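Local structure of putative drug/sodium antiporter (Escherichia coli, 4Z3N) at residues 454-458 with 459-463; 45-48 with 49-53; 421-424 with 425-429. The protein is a MATE-family membrane transporter linked to export of the genotoxin colibactin, and probably works as an antiporter. All blocks are in the same frame, centred on the assembly; numbering follows the deposited sequence.

Contact 1 of 3, residues 454-458 with 459-463. With CAC (cacodylate ion), chain I.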
ATOM      1  N   LEU A 454       0.824  19.454  11.912  1.00 32.44           N
ATOM      2  CA  LEU A 454      -0.380  18.853  12.455  1.00 31.80           C
ATOM      3  C   LEU A 454      -0.673  19.476  13.801  1.00 29.80           C
ATOM      4  O   LEU A 454      -0.211  19.054  14.850  1.00 35.41           O
ATOM      5  CB  LEU A 454      -0.243  17.321  12.564  1.00 32.24           C
ATOM      6  CG  LEU A 454      -0.722  16.459  11.378  1.00 31.45           C
ATOM      7  CD1 LEU A 454      -2.245  16.491  11.249  1.00 27.27           C
ATOM      8  CD2 LEU A 454      -0.050  16.821  10.033  1.00 27.77           C
ATOM      9  N   ARG A 455      -1.578  20.418  13.765  1.00 34.71           N
ATOM     10  CA  ARG A 455      -1.861  21.220  14.926  1.00 42.02           C
ATOM     11  C   ARG A 455      -2.914  22.216  14.483  1.00 35.40           C
ATOM     12  O   ARG A 455      -3.109  22.418  13.275  1.00 34.68           O
ATOM     13  CB  ARG A 455      -0.583  21.899  15.456  1.00 35.51           C
ATOM     14  CG  ARG A 455       0.166  22.734  14.460  1.00 37.22           C
ATOM     15  CD  ARG A 455       1.216  23.601  15.143  1.00 44.41           C
ATOM     16  NE  ARG A 455       2.545  22.982  15.181  1.00 57.94           N
ATOM     17  CZ  ARG A 455       3.091  22.399  16.252  1.00 60.98           C
ATOM     18  NH1 ARG A 455       2.431  22.340  17.406  1.00 50.91           N
ATOM     19  NH2 ARG A 455       4.312  21.879  16.167  1.00 55.43           N
ATOM     20  N   LEU A 456      -3.616  22.801  15.441  1.00 33.16           N
ATOM     21  CA  LEU A 456      -4.576  23.855  15.119  1.00 31.21           C
ATOM     22  C   LEU A 456      -3.901  24.997  14.396  1.00 25.60           C
ATOM     23  O   LEU A 456      -2.807  25.423  14.769  1.00 25.85           O
ATOM     24  CB  LEU A 456      -5.256  24.383  16.380  1.00 31.10           C
ATOM     25  CG  LEU A 456      -6.292  23.424  16.910  1.00 30.50           C
ATOM     26  CD1 LEU A 456      -6.729  23.849  18.311  1.00 29.62           C
ATOM     27  CD2 LEU A 456      -7.441  23.396  15.893  1.00 31.10           C
ATOM     28  N   SER A 457      -4.560  25.467  13.348  1.00 23.44           N
ATOM     29  CA  SER A 457      -4.149  26.652  12.612  1.00 25.66           C
ATOM     30  C   SER A 457      -5.408  27.324  12.106  1.00 28.67           C
ATOM     31  O   SER A 457      -6.443  26.670  11.991  1.00 29.40           O
ATOM     32  CB  SER A 457      -3.231  26.293  11.455  1.00 24.69           C
ATOM     33  OG  SER A 457      -3.971  25.684  10.414  1.00 29.69           O
ATOM     34  N   PRO A 458      -5.345  28.638  11.841  1.00 31.60           N
ATOM     35  CA  PRO A 458      -6.493  29.313  11.222  1.00 29.42           C
ATOM     36  C   PRO A 458      -6.959  28.601   9.947  1.00 31.07           C
ATOM     37  O   PRO A 458      -8.150  28.281   9.825  1.00 30.42           O
ATOM     38  CB  PRO A 458      -5.946  30.701  10.898  1.00 27.41           C
ATOM     39  CG  PRO A 458      -4.880  30.933  11.937  1.00 31.83           C
ATOM     40  CD  PRO A 458      -4.330  29.590  12.334  1.00 31.70           C
ATOM     41  N   ARG A 459      -6.020  28.294   9.054  1.00 30.40           N
ATOM     42  CA  ARG A 459      -6.336  27.672   7.767  1.00 33.12           C
ATOM     43  C   ARG A 459      -7.023  26.320   7.919  1.00 34.19           C
ATOM     44  O   ARG A 459      -8.032  26.036   7.251  1.00 33.30           O
ATOM     45  CB  ARG A 459      -5.068  27.501   6.947  1.00 39.27           C
ATOM     46  CG  ARG A 459      -5.274  26.823   5.626  1.00 38.35           C
ATOM     47  CD  ARG A 459      -3.990  26.231   5.173  1.00 40.01           C
ATOM     48  NE  ARG A 459      -3.356  27.008   4.116  1.00 46.55           N
ATOM     49  CZ  ARG A 459      -2.176  26.702   3.583  1.00 49.76           C
ATOM     50  NH1 ARG A 459      -1.503  25.641   4.019  1.00 50.20           N
ATOM     51  NH2 ARG A 459      -1.663  27.457   2.623  1.00 56.00           N
ATOM     52  N   LEU A 460      -6.477  25.484   8.796  1.00 29.99           N
ATOM     53  CA  LEU A 460      -7.085  24.181   9.063  1.00 29.11           C
ATOM     54  C   LEU A 460      -8.548  24.314   9.548  1.00 29.30           C
ATOM     55  O   LEU A 460      -9.418  23.577   9.099  1.00 25.11           O
ATOM     56  CB  LEU A 460      -6.247  23.405  10.078  1.00 20.96           C
ATOM     57  CG  LEU A 460      -6.865  22.038  10.281  1.00 24.76           C
ATOM     58  CD1 LEU A 460      -6.717  21.173   9.019  1.00 19.42           C
ATOM     59  CD2 LEU A 460      -6.337  21.363  11.541  1.00 22.30           C
ATOM     60  N   LEU A 461      -8.805  25.270  10.445  1.00 30.09           N
ATOM     61  CA  LEU A 461     -10.166  25.605  10.888  1.00 29.83           C
ATOM     62  C   LEU A 461     -11.029  26.239   9.779  1.00 30.44           C
ATOM     63  O   LEU A 461     -12.186  25.883   9.611  1.00 31.18           O
ATOM     64  CB  LEU A 461     -10.117  26.536  12.097  1.00 29.59           C
ATOM     65  CG  LEU A 461      -9.618  25.905  13.397  1.00 30.13           C
ATOM     66  CD1 LEU A 461      -9.869  26.881  14.519  1.00 34.21           C
ATOM     67  CD2 LEU A 461     -10.295  24.571  13.692  1.00 26.34           C
ATOM     68  N   ARG A 462     -10.472  27.163   9.008  1.00 30.67           N
ATOM     69  CA  ARG A 462     -11.194  27.619   7.828  1.00 34.26           C
ATOM     70  C   ARG A 462     -11.572  26.474   6.869  1.00 33.80           C
ATOM     71  O   ARG A 462     -12.682  26.467   6.334  1.00 31.99           O
ATOM     72  CB  ARG A 462     -10.396  28.660   7.058  1.00 31.99           C
ATOM     73  CG  ARG A 462     -11.291  29.454   6.149  1.00 38.33           C
ATOM     74  CD  ARG A 462     -10.673  29.769   4.826  1.00 42.73           C
ATOM     75  NE  ARG A 462      -9.251  30.068   4.910  1.00 50.54           N
ATOM     76  CZ  ARG A 462      -8.385  29.699   3.972  1.00 50.01           C
ATOM     77  NH1 ARG A 462      -8.827  29.024   2.922  1.00 44.86           N
ATOM     78  NH2 ARG A 462      -7.093  29.988   4.087  1.00 53.65           N
ATOM     79  N   TRP A 463     -10.657  25.526   6.648  1.00 30.83           N
ATOM     80  CA  TRP A 463     -10.913  24.408   5.724  1.00 34.38           C
ATOM     81  C   TRP A 463     -12.147  23.590   6.111  1.00 34.15           C
ATOM     82  O   TRP A 463     -12.931  23.179   5.250  1.00 31.63           O
ATOM     83  CB  TRP A 463      -9.703  23.471   5.656  1.00 35.69           C
ATOM     84  CG  TRP A 463      -8.603  23.908   4.765  1.00 31.54           C
ATOM     85  CD1 TRP A 463      -8.615  24.961   3.905  1.00 35.80           C
ATOM     86  CD2 TRP A 463      -7.318  23.305   4.647  1.00 29.60           C
ATOM     87  NE1 TRP A 463      -7.413  25.053   3.254  1.00 34.46           N
ATOM     88  CE2 TRP A 463      -6.597  24.042   3.689  1.00 40.35           C
ATOM     89  CE3 TRP A 463      -6.707  22.205   5.248  1.00 29.84           C
ATOM     90  CZ2 TRP A 463      -5.285  23.713   3.318  1.00 39.30           C
ATOM     91  CZ3 TRP A 463      -5.406  21.877   4.875  1.00 31.13           C
ATOM     92  CH2 TRP A 463      -4.712  22.629   3.923  1.00 29.45           C
TER
HETATM   93 AS   CAC I 508      -6.495  27.903   0.576  1.00 84.84          AS
HETATM   94  O1  CAC I 508      -6.117  28.672   1.984  1.00 62.46           O
HETATM   95  O2  CAC I 508      -5.666  26.349   0.562  1.00 70.74           O
HETATM   96  C1  CAC I 508      -8.403  27.614   0.410  1.00 49.07           C
HETATM   97  C2  CAC I 508      -5.890  28.951  -0.925  1.00 78.23           C

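Contact 2 of 3, residues 45-48 with 49-53. With OLC ((2R)-2,3-dihydroxypropyl (9Z)-octadec-9-enoate), chain E.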
ATOM      1  N   THR A  45      -3.690 -12.372   5.438  1.00 37.60           N
ATOM      2  CA  THR A  45      -4.270 -13.302   4.462  1.00 39.91           C
ATOM      3  C   THR A  45      -3.571 -13.190   3.109  1.00 47.59           C
ATOM      4  O   THR A  45      -3.320 -14.198   2.443  1.00 51.87           O
ATOM      5  CB  THR A  45      -5.795 -13.083   4.192  1.00 41.52           C
ATOM      6  OG1 THR A  45      -5.990 -11.891   3.423  1.00 41.90           O
ATOM      7  CG2 THR A  45      -6.620 -13.038   5.459  1.00 36.27           C
ATOM      8  N   GLN A  46      -3.280 -11.956   2.703  1.00 47.96           N
ATOM      9  CA  GLN A  46      -2.652 -11.697   1.416  1.00 47.78           C
ATOM     10  C   GLN A  46      -1.355 -12.470   1.254  1.00 46.74           C
ATOM     11  O   GLN A  46      -1.047 -12.931   0.158  1.00 53.22           O
ATOM     12  CB  GLN A  46      -2.400 -10.202   1.231  1.00 42.04           C
ATOM     13  CG  GLN A  46      -3.623  -9.455   0.749  1.00 51.14           C
ATOM     14  CD  GLN A  46      -3.539  -7.961   1.026  1.00 60.84           C
ATOM     15  OE1 GLN A  46      -2.532  -7.464   1.552  1.00 53.48           O
ATOM     16  NE2 GLN A  46      -4.604  -7.237   0.681  1.00 58.72           N
ATOM     17  N   VAL A  47      -0.610 -12.627   2.343  1.00 44.54           N
ATOM     18  CA  VAL A  47       0.672 -13.321   2.281  1.00 48.62           C
ATOM     19  C   VAL A  47       0.451 -14.793   1.975  1.00 50.02           C
ATOM     20  O   VAL A  47       1.183 -15.377   1.175  1.00 50.54           O
ATOM     21  CB  VAL A  47       1.489 -13.173   3.601  1.00 54.96           C
ATOM     22  CG1 VAL A  47       2.779 -14.009   3.568  1.00 55.14           C
ATOM     23  CG2 VAL A  47       1.815 -11.704   3.867  1.00 62.28           C
ATOM     24  N   THR A  48      -0.576 -15.378   2.590  1.00 49.07           N
ATOM     25  CA  THR A  48      -0.856 -16.803   2.424  1.00 50.62           C
ATOM     26  C   THR A  48      -0.962 -17.233   0.958  1.00 48.84           C
ATOM     27  O   THR A  48      -0.670 -18.380   0.638  1.00 48.84           O
ATOM     28  CB  THR A  48      -2.154 -17.213   3.133  1.00 44.31           C
ATOM     29  OG1 THR A  48      -3.271 -16.650   2.442  1.00 48.83           O
ATOM     30  CG2 THR A  48      -2.163 -16.727   4.568  1.00 46.63           C
ATOM     31  N   TYR A  49      -1.372 -16.323   0.073  1.00 45.39           N
ATOM     32  CA  TYR A  49      -1.491 -16.659  -1.346  1.00 46.53           C
ATOM     33  C   TYR A  49      -0.186 -17.221  -1.894  1.00 45.14           C
ATOM     34  O   TYR A  49      -0.172 -18.316  -2.429  1.00 43.00           O
ATOM     35  CB  TYR A  49      -1.922 -15.444  -2.171  1.00 41.01           C
ATOM     36  CG  TYR A  49      -3.392 -15.146  -2.071  1.00 42.77           C
ATOM     37  CD1 TYR A  49      -3.953 -14.713  -0.868  1.00 48.89           C
ATOM     38  CD2 TYR A  49      -4.222 -15.278  -3.174  1.00 37.32           C
ATOM     39  CE1 TYR A  49      -5.302 -14.428  -0.765  1.00 40.37           C
ATOM     40  CE2 TYR A  49      -5.574 -14.993  -3.088  1.00 41.53           C
ATOM     41  CZ  TYR A  49      -6.110 -14.569  -1.877  1.00 45.94           C
ATOM     42  OH  TYR A  49      -7.458 -14.291  -1.772  1.00 45.26           O
ATOM     43  N   ALA A  50       0.902 -16.475  -1.731  1.00 46.29           N
ATOM     44  CA  ALA A  50       2.217 -16.905  -2.183  1.00 42.63           C
ATOM     45  C   ALA A  50       2.672 -18.205  -1.501  1.00 50.86           C
ATOM     46  O   ALA A  50       3.178 -19.121  -2.158  1.00 53.63           O
ATOM     47  CB  ALA A  50       3.227 -15.802  -1.947  1.00 43.80           C
ATOM     48  N   ILE A  51       2.494 -18.289  -0.187  1.00 48.11           N
ATOM     49  CA  ILE A  51       2.852 -19.506   0.531  1.00 48.64           C
ATOM     50  C   ILE A  51       2.136 -20.728  -0.053  1.00 50.43           C
ATOM     51  O   ILE A  51       2.790 -21.715  -0.404  1.00 50.55           O
ATOM     52  CB  ILE A  51       2.530 -19.395   2.034  1.00 50.14           C
ATOM     53  CG1 ILE A  51       3.369 -18.292   2.679  1.00 48.78           C
ATOM     54  CG2 ILE A  51       2.749 -20.734   2.746  1.00 41.62           C
ATOM     55  CD1 ILE A  51       2.941 -17.971   4.110  1.00 50.94           C
ATOM     56  N   ALA A  52       0.807 -20.655  -0.166  1.00 48.55           N
ATOM     57  CA  ALA A  52       0.016 -21.748  -0.730  1.00 48.13           C
ATOM     58  C   ALA A  52       0.413 -22.001  -2.181  1.00 49.82           C
ATOM     59  O   ALA A  52       0.596 -23.145  -2.597  1.00 49.72           O
ATOM     60  CB  ALA A  52      -1.472 -21.453  -0.631  1.00 40.51           C
ATOM     61  N   ASP A  53       0.543 -20.927  -2.946  1.00 50.52           N
ATOM     62  CA  ASP A  53       0.953 -21.037  -4.336  1.00 51.86           C
ATOM     63  C   ASP A  53       2.240 -21.836  -4.462  1.00 55.67           C
ATOM     64  O   ASP A  53       2.275 -22.847  -5.164  1.00 56.99           O
ATOM     65  CB  ASP A  53       1.134 -19.653  -4.968  1.00 45.54           C
ATOM     66  CG  ASP A  53      -0.170 -19.069  -5.459  1.00 46.82           C
ATOM     67  OD1 ASP A  53      -1.182 -19.804  -5.441  1.00 42.96           O
ATOM     68  OD2 ASP A  53      -0.183 -17.887  -5.872  1.00 47.22           O
TER
HETATM   69  C9  OLC E 504      -2.484 -11.335  -7.252  1.00 45.17           C
HETATM   70  C8  OLC E 504      -3.118 -12.249  -6.214  1.00 48.52           C
HETATM   71  C7  OLC E 504      -3.004 -11.643  -4.825  1.00 49.00           C
HETATM   72  C6  OLC E 504      -4.195 -12.037  -3.978  1.00 45.51           C
HETATM   73  C5  OLC E 504      -4.748 -10.806  -3.281  1.00 55.44           C
HETATM   74  C4  OLC E 504      -6.256 -10.723  -3.404  1.00 44.36           C

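Contact 3 of 3, residues 421-424 with 425-429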
ATOM      1  N   VAL A 421      22.424  11.797  -0.278  1.00 35.34           N
ATOM      2  CA  VAL A 421      23.089  10.562  -0.636  1.00 36.31           C
ATOM      3  C   VAL A 421      24.271  10.886  -1.517  1.00 39.97           C
ATOM      4  O   VAL A 421      25.370  10.367  -1.308  1.00 43.42           O
ATOM      5  CB  VAL A 421      22.159   9.585  -1.371  1.00 37.67           C
ATOM      6  CG1 VAL A 421      22.978   8.593  -2.194  1.00 32.82           C
ATOM      7  CG2 VAL A 421      21.280   8.864  -0.380  1.00 30.66           C
ATOM      8  N   TYR A 422      24.047  11.756  -2.499  1.00 43.52           N
ATOM      9  CA  TYR A 422      25.114  12.160  -3.407  1.00 43.98           C
ATOM     10  C   TYR A 422      26.261  12.774  -2.612  1.00 42.45           C
ATOM     11  O   TYR A 422      27.425  12.420  -2.809  1.00 40.77           O
ATOM     12  CB  TYR A 422      24.620  13.143  -4.476  1.00 37.81           C
ATOM     13  CG  TYR A 422      25.545  13.142  -5.673  1.00 46.21           C
ATOM     14  CD1 TYR A 422      26.718  13.898  -5.677  1.00 48.59           C
ATOM     15  CD2 TYR A 422      25.284  12.338  -6.782  1.00 48.34           C
ATOM     16  CE1 TYR A 422      27.597  13.871  -6.767  1.00 47.22           C
ATOM     17  CE2 TYR A 422      26.151  12.313  -7.882  1.00 43.48           C
ATOM     18  CZ  TYR A 422      27.303  13.083  -7.866  1.00 46.07           C
ATOM     19  OH  TYR A 422      28.164  13.057  -8.940  1.00 50.65           O
ATOM     20  N   LEU A 423      25.918  13.674  -1.700  1.00 39.60           N
ATOM     21  CA  LEU A 423      26.898  14.298  -0.824  1.00 36.75           C
ATOM     22  C   LEU A 423      27.721  13.275  -0.037  1.00 47.65           C
ATOM     23  O   LEU A 423      28.954  13.318  -0.048  1.00 48.90           O
ATOM     24  CB  LEU A 423      26.203  15.236   0.146  1.00 39.48           C
ATOM     25  CG  LEU A 423      27.200  15.837   1.124  1.00 44.32           C
ATOM     26  CD1 LEU A 423      28.274  16.494   0.288  1.00 42.53           C
ATOM     27  CD2 LEU A 423      26.541  16.825   2.090  1.00 32.10           C
ATOM     28  N   LEU A 424      27.039  12.352   0.645  1.00 48.18           N
ATOM     29  CA  LEU A 424      27.704  11.409   1.550  1.00 43.77           C
ATOM     30  C   LEU A 424      28.388  10.241   0.822  1.00 41.79           C
ATOM     31  O   LEU A 424      29.474   9.825   1.208  1.00 40.95           O
ATOM     32  CB  LEU A 424      26.706  10.861   2.580  1.00 34.22           C
ATOM     33  CG  LEU A 424      26.171  11.823   3.639  1.00 36.09           C
ATOM     34  CD1 LEU A 424      25.315  11.111   4.676  1.00 32.94           C
ATOM     35  CD2 LEU A 424      27.305  12.550   4.314  1.00 41.40           C
ATOM     36  N   ALA A 425      27.749   9.703  -0.210  1.00 37.10           N
ATOM     37  CA  ALA A 425      28.293   8.539  -0.896  1.00 39.74           C
ATOM     38  C   ALA A 425      29.366   8.865  -1.965  1.00 48.97           C
ATOM     39  O   ALA A 425      30.178   8.006  -2.332  1.00 45.88           O
ATOM     40  CB  ALA A 425      27.165   7.746  -1.523  1.00 36.95           C
ATOM     41  N   ILE A 426      29.375  10.095  -2.466  1.00 50.46           N
ATOM     42  CA  ILE A 426      30.330  10.461  -3.501  1.00 42.78           C
ATOM     43  C   ILE A 426      31.292  11.541  -3.043  1.00 44.53           C
ATOM     44  O   ILE A 426      32.483  11.287  -2.905  1.00 55.05           O
ATOM     45  CB  ILE A 426      29.637  10.950  -4.772  1.00 45.83           C
ATOM     46  CG1 ILE A 426      28.502  10.000  -5.186  1.00 49.07           C
ATOM     47  CG2 ILE A 426      30.655  11.102  -5.868  1.00 45.59           C
ATOM     48  CD1 ILE A 426      28.916   8.551  -5.444  1.00 41.72           C
ATOM     49  N   VAL A 427      30.782  12.744  -2.811  1.00 48.40           N
ATOM     50  CA  VAL A 427      31.641  13.877  -2.457  1.00 48.42           C
ATOM     51  C   VAL A 427      32.466  13.541  -1.221  1.00 49.66           C
ATOM     52  O   VAL A 427      33.676  13.331  -1.324  1.00 49.82           O
ATOM     53  CB  VAL A 427      30.823  15.163  -2.217  1.00 42.79           C
ATOM     54  CG1 VAL A 427      31.716  16.295  -1.769  1.00 39.78           C
ATOM     55  CG2 VAL A 427      30.079  15.549  -3.470  1.00 41.72           C
ATOM     56  N   LEU A 428      31.819  13.481  -0.058  1.00 50.31           N
ATOM     57  CA  LEU A 428      32.424  12.820   1.088  1.00 46.72           C
ATOM     58  C   LEU A 428      32.539  11.397   0.607  1.00 49.38           C
ATOM     59  O   LEU A 428      31.713  10.957  -0.185  1.00 58.97           O
ATOM     60  CB  LEU A 428      31.578  12.952   2.350  1.00 45.78           C
ATOM     61  CG  LEU A 428      31.609  14.348   2.969  1.00 47.42           C
ATOM     62  CD1 LEU A 428      33.046  14.788   3.222  1.00 52.27           C
ATOM     63  CD2 LEU A 428      30.916  15.340   2.062  1.00 52.91           C
ATOM     64  N   GLU A 429      33.568  10.678   1.007  1.00 43.55           N
ATOM     65  CA  GLU A 429      33.902   9.480   0.240  1.00 49.08           C
ATOM     66  C   GLU A 429      33.304   8.207   0.818  1.00 45.71           C
ATOM     67  O   GLU A 429      33.653   7.112   0.378  1.00 49.64           O
ATOM     68  CB  GLU A 429      35.422   9.363   0.063  1.00 65.08           C
ATOM     69  CG  GLU A 429      35.947  10.317  -1.020  1.00 62.40           C
ATOM     70  CD  GLU A 429      37.461  10.435  -1.061  1.00 75.96           C
ATOM     71  OE1 GLU A 429      38.160   9.557  -0.504  1.00 80.58           O
ATOM     72  OE2 GLU A 429      37.952  11.418  -1.658  1.00 83.66           O
TER

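Contact 1 of 3, residues 454-458 with 459-463
S457 and L460 meet where the chain, having left helix 432-453, turns into helix 458-467. The hydroxyl OG of S457 sits between its own backbone N and carbonyl carbon (chi1 73°), which carries it forward over the first turn to accept from L460 N at 3.0 Å, a fairly straight bond (N-H...O 162°). Serine suits the place because its side chain is short enough to satisfy an amide that has no preceding turn to bond to. S457 is thus the N-cap, and P458, whose ring nitrogen carries no hydrogen, fits the first helical position after it. The backbone then takes over: L461 N bonds to S457 O at 3.2 Å and R462 N to P458 O at 2.7 Å. Outside the cap, L456 and L461 cross obliquely, meeting CD2 to CD2 at 3.8 Å; an apolar pair spanning the N-cap in this way is a hydrophobic staple. L460 turns inward instead, against V326, Y395 and W321. Beyond the first turn a cacodylate ion, probably from the crystallisation liquor, lies at the edge of the R462 guanidinium, where NH1 and NH2 both donate to O1, at 2.9 and 2.7 Å. W463 presents its indole edge to the same ion, NE1 reaching O2 in a weak bond of 3.5 Å, while R459 CG lies over the outer part of one indole face.

Contact 2 of 3, residues 45-48 with 49-53
Y49 lays its ring back along the preceding turn of helix 28-56, where the CD1 edge reaches T45 O at 3.4 Å. The torsions account for this: CG lies anti to the carbonyl carbon (chi1 -78°), sending the ring toward the start of the helix, and chi2 of 67° turns it so that the T45 carbonyl oxygen lies near the ring plane. The T48 hydroxyl, tucked between its own N and carbonyl carbon (chi1 70°), is modelled as donating to the same oxygen at a very short and doubtful distance. Threonine suits a membrane helix because the helix itself can satisfy its hydroxyl. The amide of Y49 makes a weak bond to Q46 O, 3.4 Å, whereas A52 N bonds regularly to T48 O at 2.8 Å. One face of the Y49 ring carries a monoolein chain, with C6 3.3 Å above the plane, over the outer part of the ring; an aromatic side chain offers the acyl chain a flat apolar surface. V47 CG1 meets I51 CD1 at 4.0 Å, one turn apart. Y49 also packs on S217 and A220 of helix 209-232, and T45 and T48 on helix 181-204. This is a predicted transmembrane helix of the MatE region in which a threonine hydroxyl folds back on a carbonyl of the preceding turn, T45 on G42 and, less certainly, T48 on T45.

Contact 3 of 3, residues 421-424 with 425-429
L428 packs beside L423 at the C-terminal end of helix 417-427, the two side chains running side by side in one direction. L428 CB already faces the helix it has just left, 3.6 Å from L423 O and 3.9 Å from L424 O. With CG set anti to the carbonyl carbon (chi1 -73°), the chain continues past the same L423 oxygen, which lies 4.1 Å from L428 CG. The second torsion (chi2 -54°) then brings the branch L428 CD2 against L423 CD1, at 3.4 Å, so a single methyl makes the apolar contact at the tip. Leucine fits here because it can lay one methyl against the last turn while its backbone leaves helical geometry. What brings L428 round so far is a wider, pi-type turn: L428 N donates to L423 O, five residues back, at 2.9 Å. V427 N reaches five residues back as well, weakly, to Y422 O, an acceptor that I426 N also uses. On the same turn L423 CD1 touches V427 CB at 3.8 Å, the beta-branched valine offering a broad apolar flank. Around the helix, Y422 and I426 make a CH-pi contact: I426 CG1 stands over the centre of the tyrosine ring, 4.1 Å from the centroid and only 2° off the ring normal. V427 CG2 approaches the edge of that ring instead, near its plane. The segment is mostly apolar, as expected for a predicted transmembrane helix, and a bound monoolein lies about 5 Å from the side chain of V421. Toward the protein, V421 and Y422 rest on F280 of helix 250-284, while the chain beyond L428 turns through a short connection into helix 432-453.

Along the chain the order is contact 2, contact 3, contact 1. Contact 2 belongs to helix 28-56, contact 3 to helix 417-427, and contact 1 to the start of helix 458-467; the last two are joined in sequence by helix 432-453, which starts soon after contact 3 and ends where contact 1 begins. No two contacts touch: their centres are about 39 to 43 Å apart, and the nearest atoms about 25 to 29 Å. Contacts 1 and 2 lie on opposite sides of the chain's centre. In this almost wholly helical membrane protein, each contact joins neighbouring residues of one helix or its cap, so none ties two distant parts of the fold together.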